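Local coordinates for protein disulfide oxidoreductase (Xylella fastidiosa, PDB 2REM) that probably acts as a periplasmic thiol-disulfide oxidoreductase of the DsbA type, introducing disulfide bonds into exported proteins through a thioredoxin-like redox centre, at residues A[134-137]-A[138-141]; A[143-146]-A[147-151]; A[45-48]-A[49-52]; A[127-130]-A[131-135]. All blocks are in the same frame, centred on the assembly; numbering follows the deposited sequence. Where two conformers were deposited one is given.

Contact 1 of 4, residues A[134-137]-A[138-141]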
loop_
_atom_site.group_PDB
_atom_site.type_symbol
_atom_site.label_atom_id
_atom_site.label_comp_id
_atom_site.label_asym_id
_atom_site.label_seq_id
_atom_site.Cartn_x
_atom_site.Cartn_y
_atom_site.Cartn_z
ATOM N N GLY A 134 2.678 -17.933 7.783
ATOM C CA GLY A 134 3.610 -17.848 8.907
ATOM C C GLY A 134 3.445 -16.647 9.804
ATOM O O GLY A 134 2.679 -15.736 9.499
ATOM N N PRO A 135 4.151 -16.657 10.944
ATOM C CA PRO A 135 4.049 -15.610 11.954
ATOM C C PRO A 135 4.488 -14.212 11.514
ATOM O O PRO A 135 3.883 -13.228 11.954
ATOM C CB PRO A 135 4.914 -16.143 13.109
ATOM C CG PRO A 135 5.821 -17.082 12.501
ATOM C CD PRO A 135 5.066 -17.732 11.370
ATOM N N GLU A 136 5.499 -14.101 10.646
ATOM C CA GLU A 136 5.953 -12.766 10.236
ATOM C C GLU A 136 4.870 -12.094 9.423
ATOM O O GLU A 136 4.529 -10.933 9.647
ATOM C CB GLU A 136 7.267 -12.808 9.441
ATOM C CG GLU A 136 7.798 -11.404 9.059
ATOM C CD GLU A 136 7.890 -10.438 10.245
ATOM O OE1 GLU A 136 8.124 -10.883 11.395
ATOM O OE2 GLU A 136 7.734 -9.220 10.017
ATOM N N VAL A 137 4.317 -12.842 8.480
ATOM C CA VAL A 137 3.226 -12.332 7.669
ATOM C C VAL A 137 1.989 -11.994 8.501
ATOM O O VAL A 137 1.369 -10.947 8.296
ATOM C CB VAL A 137 2.911 -13.304 6.523
ATOM C CG1 VAL A 137 1.509 -13.027 5.933
ATOM C CG2 VAL A 137 3.998 -13.154 5.473
ATOM N N GLU A 138 1.649 -12.863 9.449
ATOM C CA GLU A 138 0.478 -12.628 10.287
ATOM C C GLU A 138 0.692 -11.343 11.098
ATOM O O GLU A 138 -0.212 -10.501 11.195
ATOM C CB GLU A 138 0.233 -13.825 11.203
ATOM C CG GLU A 138 -0.816 -13.609 12.271
ATOM C CD GLU A 138 -2.254 -13.488 11.733
ATOM O OE1 GLU A 138 -2.487 -13.815 10.548
ATOM O OE2 GLU A 138 -3.152 -13.077 12.526
ATOM N N LYS A 139 1.898 -11.190 11.649
ATOM C CA LYS A 139 2.266 -9.932 12.314
ATOM C C LYS A 139 2.066 -8.689 11.436
ATOM O O LYS A 139 1.405 -7.725 11.846
ATOM C CB LYS A 139 3.692 -10.000 12.857
ATOM C CG LYS A 139 4.126 -8.741 13.549
ATOM C CD LYS A 139 5.564 -8.847 13.974
ATOM C CE LYS A 139 6.024 -7.516 14.546
ATOM N NZ LYS A 139 7.324 -7.730 15.196
ATOM N N ARG A 140 2.634 -8.715 10.229
ATOM C CA ARG A 140 2.498 -7.621 9.272
ATOM C C ARG A 140 1.042 -7.428 8.843
ATOM O O ARG A 140 0.575 -6.292 8.648
ATOM C CB ARG A 140 3.351 -7.913 8.024
ATOM C CG ARG A 140 4.814 -7.984 8.379
ATOM C CD ARG A 140 5.654 -8.137 7.163
ATOM N NE ARG A 140 7.042 -8.224 7.554
ATOM C CZ ARG A 140 8.068 -7.887 6.790
ATOM N NH1 ARG A 140 7.871 -7.418 5.575
ATOM N NH2 ARG A 140 9.295 -8.021 7.272
ATOM N N PHE A 141 0.333 -8.547 8.694
ATOM C CA PHE A 141 -1.089 -8.509 8.348
ATOM C C PHE A 141 -1.905 -7.816 9.447
ATOM O O PHE A 141 -2.737 -6.935 9.173
ATOM C CB PHE A 141 -1.583 -9.946 8.103
ATOM C CG PHE A 141 -3.039 -10.052 7.756
ATOM C CD1 PHE A 141 -3.441 -10.156 6.428
ATOM C CD2 PHE A 141 -4.007 -10.090 8.769
ATOM C CE1 PHE A 141 -4.805 -10.276 6.115
ATOM C CE2 PHE A 141 -5.362 -10.245 8.474
ATOM C CZ PHE A 141 -5.762 -10.330 7.145
#
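Arg140 reaches back one helical turn to Glu136, and its side chain can be traced along the way. Arg140 CB sits 3.6 Å from Glu136 O. Arg140 CG comes closer, 3.2 Å from Glu136 O, the same oxygen that accepts the backbone N-H of Arg140. With CG opposite the carbonyl carbon (chi1 -63°) and the chain extended to NE, Arg140 CD passes 3.7 Å from Glu136 OE2 and delivers NE to that oxygen. The resulting salt bridge, Arg140 NE to Glu136 OE2, is 2.7 Å long and almost straight at 175°. OE2 lies in the guanidinium plane but offers its anti lone pair, and carboxylate and guanidinium stand perpendicular. NH2 adds a weak second bond to OE2, while NH1 turns to a long, weak ion pair with Asp82. This i to i+4 pair lies on the first turns of helix 135-151, for which Gly134 is the N-cap residue; Gly134 O accepts Glu138 N at 3.1 Å. The helix packs on helix 71-83 in the helical part of the DsbA-type fold: Val137 and Phe141 are buried there, Phe141 making a cation-pi contact with Arg76. Glu138 OE1 forms a salt bridge with the same arginine, and its OE2 bonds to Gln142.

Contact 2 of 4, residues A[143-146]-A[147-151]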
loop_
_atom_site.group_PDB
_atom_site.type_symbol
_atom_site.label_atom_id
_atom_site.label_comp_id
_atom_site.label_asym_id
_atom_site.label_seq_id
_atom_site.Cartn_x
_atom_site.Cartn_y
_atom_site.Cartn_z
ATOM N N ALA A 143 -0.634 -5.705 11.598
ATOM C CA ALA A 143 -0.191 -4.311 11.640
ATOM C C ALA A 143 -0.913 -3.522 10.541
ATOM O O ALA A 143 -1.358 -2.400 10.777
ATOM C CB ALA A 143 1.310 -4.234 11.449
ATOM N N ALA A 144 -1.021 -4.113 9.353
ATOM C CA ALA A 144 -1.737 -3.485 8.231
ATOM C C ALA A 144 -3.211 -3.286 8.561
ATOM O O ALA A 144 -3.789 -2.226 8.266
ATOM C CB ALA A 144 -1.580 -4.310 6.963
ATOM N N ARG A 145 -3.816 -4.295 9.170
ATOM C CA ARG A 145 -5.220 -4.225 9.562
ATOM C C ARG A 145 -5.429 -3.123 10.599
ATOM O O ARG A 145 -6.329 -2.294 10.453
ATOM C CB ARG A 145 -5.692 -5.566 10.114
ATOM C CG ARG A 145 -7.185 -5.586 10.465
ATOM C CD ARG A 145 -7.653 -7.014 10.645
ATOM N NE ARG A 145 -7.411 -7.473 12.002
ATOM C CZ ARG A 145 -8.227 -7.256 13.028
ATOM N NH1 ARG A 145 -9.366 -6.584 12.868
ATOM N NH2 ARG A 145 -7.901 -7.720 14.227
ATOM N N ALA A 146 -4.590 -3.117 11.638
ATOM C CA ALA A 146 -4.641 -2.085 12.664
ATOM C C ALA A 146 -4.498 -0.689 12.077
ATOM O O ALA A 146 -5.215 0.242 12.474
ATOM C CB ALA A 146 -3.589 -2.342 13.761
ATOM N N TYR A 147 -3.599 -0.556 11.107
ATOM C CA TYR A 147 -3.383 0.730 10.468
ATOM C C TYR A 147 -4.627 1.170 9.688
ATOM O O TYR A 147 -5.045 2.324 9.802
ATOM C CB TYR A 147 -2.130 0.673 9.600
ATOM C CG TYR A 147 -1.727 1.973 8.975
ATOM C CD1 TYR A 147 -1.147 3.011 9.717
ATOM C CD2 TYR A 147 -1.873 2.141 7.615
ATOM C CE1 TYR A 147 -0.753 4.198 9.070
ATOM C CE2 TYR A 147 -1.518 3.276 7.003
ATOM C CZ TYR A 147 -0.968 4.299 7.700
ATOM O OH TYR A 147 -0.640 5.407 6.946
ATOM N N ALA A 148 -5.240 0.255 8.940
ATOM C CA ALA A 148 -6.499 0.569 8.275
ATOM C C ALA A 148 -7.598 0.950 9.270
ATOM O O ALA A 148 -8.363 1.894 8.996
ATOM C CB ALA A 148 -6.946 -0.559 7.376
ATOM N N LEU A 149 -7.670 0.258 10.417
ATOM C CA LEU A 149 -8.653 0.605 11.460
ATOM C C LEU A 149 -8.457 2.016 12.022
ATOM O O LEU A 149 -9.423 2.715 12.310
ATOM C CB LEU A 149 -8.667 -0.418 12.606
ATOM C CG LEU A 149 -9.407 -1.740 12.333
ATOM C CD1 LEU A 149 -9.235 -2.740 13.484
ATOM C CD2 LEU A 149 -10.903 -1.505 12.093
ATOM N N LYS A 150 -7.202 2.408 12.199
ATOM C CA LYS A 150 -6.824 3.739 12.673
ATOM C C LYS A 150 -7.074 4.807 11.593
ATOM O O LYS A 150 -7.676 5.861 11.855
ATOM C CB LYS A 150 -5.328 3.715 12.998
ATOM C CG LYS A 150 -4.794 4.946 13.703
ATOM C CD LYS A 150 -4.317 4.531 15.089
ATOM C CE LYS A 150 -3.775 5.699 15.888
ATOM N NZ LYS A 150 -4.170 5.536 17.315
ATOM N N VAL A 151 -6.596 4.525 10.388
ATOM C CA VAL A 151 -6.673 5.470 9.280
ATOM C C VAL A 151 -8.113 5.692 8.816
ATOM O O VAL A 151 -8.526 6.835 8.557
ATOM C CB VAL A 151 -5.776 5.029 8.114
ATOM C CG1 VAL A 151 -6.123 5.783 6.824
ATOM C CG2 VAL A 151 -4.321 5.226 8.492
#
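Residues 143-151 form the last turns of helix 135-151, where four consecutive i to i+4 backbone bonds, from Tyr147 N to Ala143 O through Lys150 N to Ala146 O, lie between 2.9 and 3.0 Å. On the outer side Arg145 and Leu149 run side by side and point the same way. Their touch is made by the ends: Arg145 NH1 stands 3.9 Å from Leu149 CD1, oblique to the guanidinium plane. Arg145 is bent at chi3 (86°), which turns the guanidinium away from the line of its aliphatic stem, and its NE bonds to Gln142 OE1 on the preceding turn. Leu149 CG rests 3.6 Å from Arg145 O, the carbonyl that also receives Leu149 N. The inner side faces the central sheet of the thioredoxin fold, where Ala144 touches Val63 and Val66 and Ala148 touches Phe67, a close approach consistent with these small side chains. Tyr147 is the large group here. Its CB is 3.4 Å from Ala143 O, and with CG anti to the backbone N (chi1 -175°) the side chain touches Val30, Ile32, Val63 and Val160 of three strands. In one of the two conformers modelled for the tyrosine, Val151 CG2 would lie over the centre of one ring face, about 3.5 Å above the plane, and Phe20 would meet the ring edge-to-face. Val151 itself continues onto Ile32 and Val160.

Contact 3 of 4, residues A[45-48]-A[49-52]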
loop_
_atom_site.group_PDB
_atom_site.type_symbol
_atom_site.label_atom_id
_atom_site.label_comp_id
_atom_site.label_asym_id
_atom_site.label_seq_id
_atom_site.Cartn_x
_atom_site.Cartn_y
_atom_site.Cartn_z
ATOM N N SER A 45 1.635 2.735 -11.576
ATOM C CA SER A 45 2.748 3.265 -12.363
ATOM C C SER A 45 2.983 4.733 -12.059
ATOM O O SER A 45 4.134 5.141 -11.918
ATOM C CB SER A 45 2.532 3.052 -13.857
ATOM O OG SER A 45 1.526 3.930 -14.317
ATOM N N LYS A 46 1.901 5.517 -11.967
ATOM C CA LYS A 46 2.001 6.946 -11.627
ATOM C C LYS A 46 2.571 7.087 -10.210
ATOM O O LYS A 46 3.420 7.947 -9.958
ATOM C CB LYS A 46 0.650 7.696 -11.745
ATOM C CG LYS A 46 0.351 8.296 -13.112
ATOM C CD LYS A 46 -0.974 9.099 -13.141
ATOM C CE LYS A 46 -1.299 9.641 -14.539
ATOM N NZ LYS A 46 -1.887 8.606 -15.455
ATOM N N LEU A 47 2.112 6.218 -9.309
ATOM C CA LEU A 47 2.532 6.271 -7.921
ATOM C C LEU A 47 4.004 5.882 -7.777
ATOM O O LEU A 47 4.750 6.508 -7.030
ATOM C CB LEU A 47 1.665 5.347 -7.071
ATOM C CG LEU A 47 2.025 5.285 -5.576
ATOM C CD1 LEU A 47 1.943 6.639 -4.869
ATOM C CD2 LEU A 47 1.115 4.315 -4.921
ATOM N N GLN A 48 4.420 4.849 -8.498
ATOM C CA GLN A 48 5.805 4.418 -8.392
ATOM C C GLN A 48 6.727 5.480 -8.935
ATOM O O GLN A 48 7.775 5.749 -8.350
ATOM C CB GLN A 48 6.042 3.046 -9.039
ATOM C CG GLN A 48 5.261 1.882 -8.362
ATOM C CD GLN A 48 5.681 1.520 -6.916
ATOM O OE1 GLN A 48 4.868 0.995 -6.155
ATOM N NE2 GLN A 48 6.934 1.774 -6.552
ATOM N N ALA A 49 6.323 6.125 -10.031
ATOM C CA ALA A 49 7.127 7.190 -10.601
ATOM C C ALA A 49 7.274 8.332 -9.597
ATOM O O ALA A 49 8.376 8.877 -9.407
ATOM C CB ALA A 49 6.511 7.694 -11.906
ATOM N N TRP A 50 6.153 8.693 -8.985
ATOM C CA TRP A 50 6.118 9.709 -7.945
ATOM C C TRP A 50 7.062 9.314 -6.797
ATOM O O TRP A 50 7.868 10.109 -6.350
ATOM C CB TRP A 50 4.679 9.891 -7.443
ATOM C CG TRP A 50 4.565 10.847 -6.295
ATOM C CD1 TRP A 50 4.292 12.182 -6.357
ATOM C CD2 TRP A 50 4.731 10.533 -4.918
ATOM N NE1 TRP A 50 4.261 12.715 -5.089
ATOM C CE2 TRP A 50 4.530 11.723 -4.190
ATOM C CE3 TRP A 50 5.024 9.350 -4.222
ATOM C CZ2 TRP A 50 4.638 11.768 -2.798
ATOM C CZ3 TRP A 50 5.122 9.396 -2.850
ATOM C CH2 TRP A 50 4.936 10.606 -2.155
ATOM N N GLY A 51 6.983 8.064 -6.365
ATOM C CA GLY A 51 7.852 7.557 -5.301
ATOM C C GLY A 51 9.327 7.760 -5.617
ATOM O O GLY A 51 10.107 8.187 -4.759
ATOM N N ALA A 52 9.698 7.498 -6.863
ATOM C CA ALA A 52 11.093 7.596 -7.306
ATOM C C ALA A 52 11.561 9.036 -7.403
ATOM O O ALA A 52 12.753 9.306 -7.356
ATOM C CB ALA A 52 11.266 6.899 -8.642
#
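Leu47 and Trp50 slant across one another on the buried side of helix 38-52, three residues apart. The touch between their side chains is light: Leu47 CD1 approaches Trp50 CE3, on the benzene part of the indole, at 4.2 Å. The backbone carbonyl of Leu47 is the other neighbour of the ring. Leu47 O lies near the indole plane at its edge, 4.0 Å from Trp50 CE3, and 3.4 Å from Trp50 CB. Both residues carry CG anti to the backbone N (chi1 179° and 176°), yet they diverge. Leu47, bent at chi2 (59°), settles on Glu31 and Phe60, whereas the indole touches Val29 and, on helix 172-190, Leu176 and Thr179. Its NE1 bonds to Asp180 OD1, which satisfies the polar atom of an otherwise buried ring and, with the packing, limits how the indole can turn.

The helix is the crossover of the beta-alpha-beta unit formed with strands 27-33 and 58-64, and its N-terminal end carries the CxxC pair Cys37 and Cys40, consistent with the redox centre of thioredoxin-fold oxidoreductases. Leu47 lies near those cysteines without touching them.

It is kinked at Ser45 and Lys46, whose N atoms make no bond to the preceding turn; beyond the kink Trp50 N bonds to Lys46 O at 3.0 Å and Gly51 N to Leu47 O at 2.8 Å. Ala49 and Ala52 turn their methyls to the outer side, Ala49 CB standing 3.5 Å from Ser45 O. Lys46 leads away from Trp50 and touches Phe172 and Glu173 at the start of helix 172-190.

Contact 4 of 4, residues A[127-130]-A[131-135]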
loop_
_atom_site.group_PDB
_atom_site.type_symbol
_atom_site.label_atom_id
_atom_site.label_comp_id
_atom_site.label_asym_id
_atom_site.label_seq_id
_atom_site.Cartn_x
_atom_site.Cartn_y
_atom_site.Cartn_z
ATOM N N ARG A 127 8.153 -22.702 0.549
ATOM C CA ARG A 127 8.521 -21.465 1.233
ATOM C C ARG A 127 7.427 -20.401 1.109
ATOM O O ARG A 127 7.130 -19.695 2.090
ATOM C CB ARG A 127 9.870 -20.901 0.774
ATOM C CG ARG A 127 10.392 -19.843 1.767
ATOM C CD ARG A 127 11.813 -19.340 1.488
ATOM N NE ARG A 127 12.695 -19.412 2.676
ATOM C CZ ARG A 127 12.627 -18.620 3.758
ATOM N NH1 ARG A 127 11.696 -17.675 3.869
ATOM N NH2 ARG A 127 13.496 -18.781 4.759
ATOM N N PHE A 128 6.845 -20.255 -0.076
ATOM C CA PHE A 128 5.736 -19.330 -0.192
ATOM C C PHE A 128 4.627 -19.690 0.798
ATOM O O PHE A 128 4.155 -18.823 1.519
ATOM C CB PHE A 128 5.113 -19.220 -1.579
ATOM C CG PHE A 128 4.053 -18.150 -1.621
ATOM C CD1 PHE A 128 4.427 -16.812 -1.707
ATOM C CD2 PHE A 128 2.710 -18.469 -1.422
ATOM C CE1 PHE A 128 3.464 -15.810 -1.670
ATOM C CE2 PHE A 128 1.723 -17.462 -1.384
ATOM C CZ PHE A 128 2.106 -16.144 -1.511
ATOM N N VAL A 129 4.231 -20.955 0.819
ATOM C CA VAL A 129 3.145 -21.406 1.714
ATOM C C VAL A 129 3.488 -21.195 3.183
ATOM O O VAL A 129 2.667 -20.666 3.946
ATOM C CB VAL A 129 2.707 -22.868 1.429
ATOM C CG1 VAL A 129 1.741 -23.367 2.515
ATOM C CG2 VAL A 129 2.058 -22.933 0.064
ATOM N N ALA A 130 4.712 -21.564 3.562
ATOM C CA ALA A 130 5.180 -21.353 4.920
ATOM C C ALA A 130 5.167 -19.878 5.266
ATOM O O ALA A 130 4.898 -19.520 6.388
ATOM C CB ALA A 130 6.572 -21.936 5.125
ATOM N N THR A 131 5.467 -19.022 4.294
ATOM C CA THR A 131 5.568 -17.614 4.585
ATOM C C THR A 131 4.167 -17.042 4.703
ATOM O O THR A 131 3.864 -16.325 5.654
ATOM C CB THR A 131 6.383 -16.872 3.505
ATOM O OG1 THR A 131 7.684 -17.463 3.421
ATOM C CG2 THR A 131 6.552 -15.394 3.898
ATOM N N PHE A 132 3.332 -17.379 3.720
ATOM C CA PHE A 132 1.949 -16.950 3.663
ATOM C C PHE A 132 1.212 -17.341 4.954
ATOM O O PHE A 132 0.432 -16.570 5.456
ATOM C CB PHE A 132 1.286 -17.652 2.479
ATOM C CG PHE A 132 -0.079 -17.146 2.145
ATOM C CD1 PHE A 132 -0.230 -16.003 1.366
ATOM C CD2 PHE A 132 -1.216 -17.857 2.553
ATOM C CE1 PHE A 132 -1.484 -15.543 1.020
ATOM C CE2 PHE A 132 -2.496 -17.401 2.215
ATOM C CZ PHE A 132 -2.625 -16.230 1.449
ATOM N N ASN A 133 1.464 -18.551 5.447
ATOM C CA ASN A 133 0.821 -19.028 6.673
ATOM C C ASN A 133 1.602 -18.705 7.911
ATOM O O ASN A 133 1.236 -19.158 8.982
ATOM C CB ASN A 133 0.583 -20.543 6.630
ATOM C CG ASN A 133 -0.365 -20.924 5.528
ATOM O OD1 ASN A 133 -1.043 -20.067 4.978
ATOM N ND2 ASN A 133 -0.360 -22.185 5.146
ATOM N N GLY A 134 2.678 -17.933 7.783
ATOM C CA GLY A 134 3.610 -17.848 8.907
ATOM C C GLY A 134 3.445 -16.647 9.804
ATOM O O GLY A 134 2.679 -15.736 9.499
ATOM N N PRO A 135 4.151 -16.657 10.944
ATOM C CA PRO A 135 4.049 -15.610 11.954
ATOM C C PRO A 135 4.488 -14.212 11.514
ATOM O O PRO A 135 3.883 -13.228 11.954
ATOM C CB PRO A 135 4.914 -16.143 13.109
ATOM C CG PRO A 135 5.821 -17.082 12.501
ATOM C CD PRO A 135 5.066 -17.732 11.370
#
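Phe128 with Phe132 and Arg127 with Thr131 are i to i+4 pairs that span the end of helix 125-132, a short helix of the helical part of this DsbA-type fold, just before the turn into helix 135-151. The two phenylalanine rings are oblique, with centroids 5.6 Å apart and planes at 31°, and meet through Phe128 CE2 and Phe132 CD1 at 3.7 Å. Phe128 lies against Leu114, Ala115 and the ring of Tyr118, while Phe132 covers Pro111 and Leu114, so the pair packs this helix on helix 111-119. Thr131 faces Ala80 and Val83 of helix 71-83. Its hydroxyl, beside the backbone N (chi1 -58°), folds back and donates to Arg127 O at 2.7 Å. Thr131 N reaches the same oxygen at 2.8 Å from the opposite face of the carbonyl plane. Farther on, Asn133 N bonds to Val129 O at 2.9 Å, and the Asn133 side chain lies alongside Val129, with Asn133 ND2 3.6 Å from Val129 CG1. Asn133 is the first residue to leave helical geometry; Gly134 N then bonds to Thr131 O rather than to Ala130 O. Gripped by two donors, Arg127 O is well satisfied, and the threonine hydroxyl finds its acceptor within its own helix, which is consistent with burial of this side chain beside Ala80, Val83 and Leu84.

From the N terminus, contact 3 comes first, in the crossover helix between strands 27-33 and 58-64, on one side of the sheet and next to helix 172-190. The chain then passes through the helical part, and contact 4 ends helix 125-132. Contact 1 begins where contact 4 finishes: they share Gly134 and Pro135, and Val137 CG2 packs 3.2 Å from Thr131 O across the bend. Contact 2 follows on the same helix 135-151, which thus runs from the helical part to the sheet. All four are local and close no long loop; they lie in series, none nested or crossed. Contact 3 stands apart, its centre about 23 Å from that of contact 2.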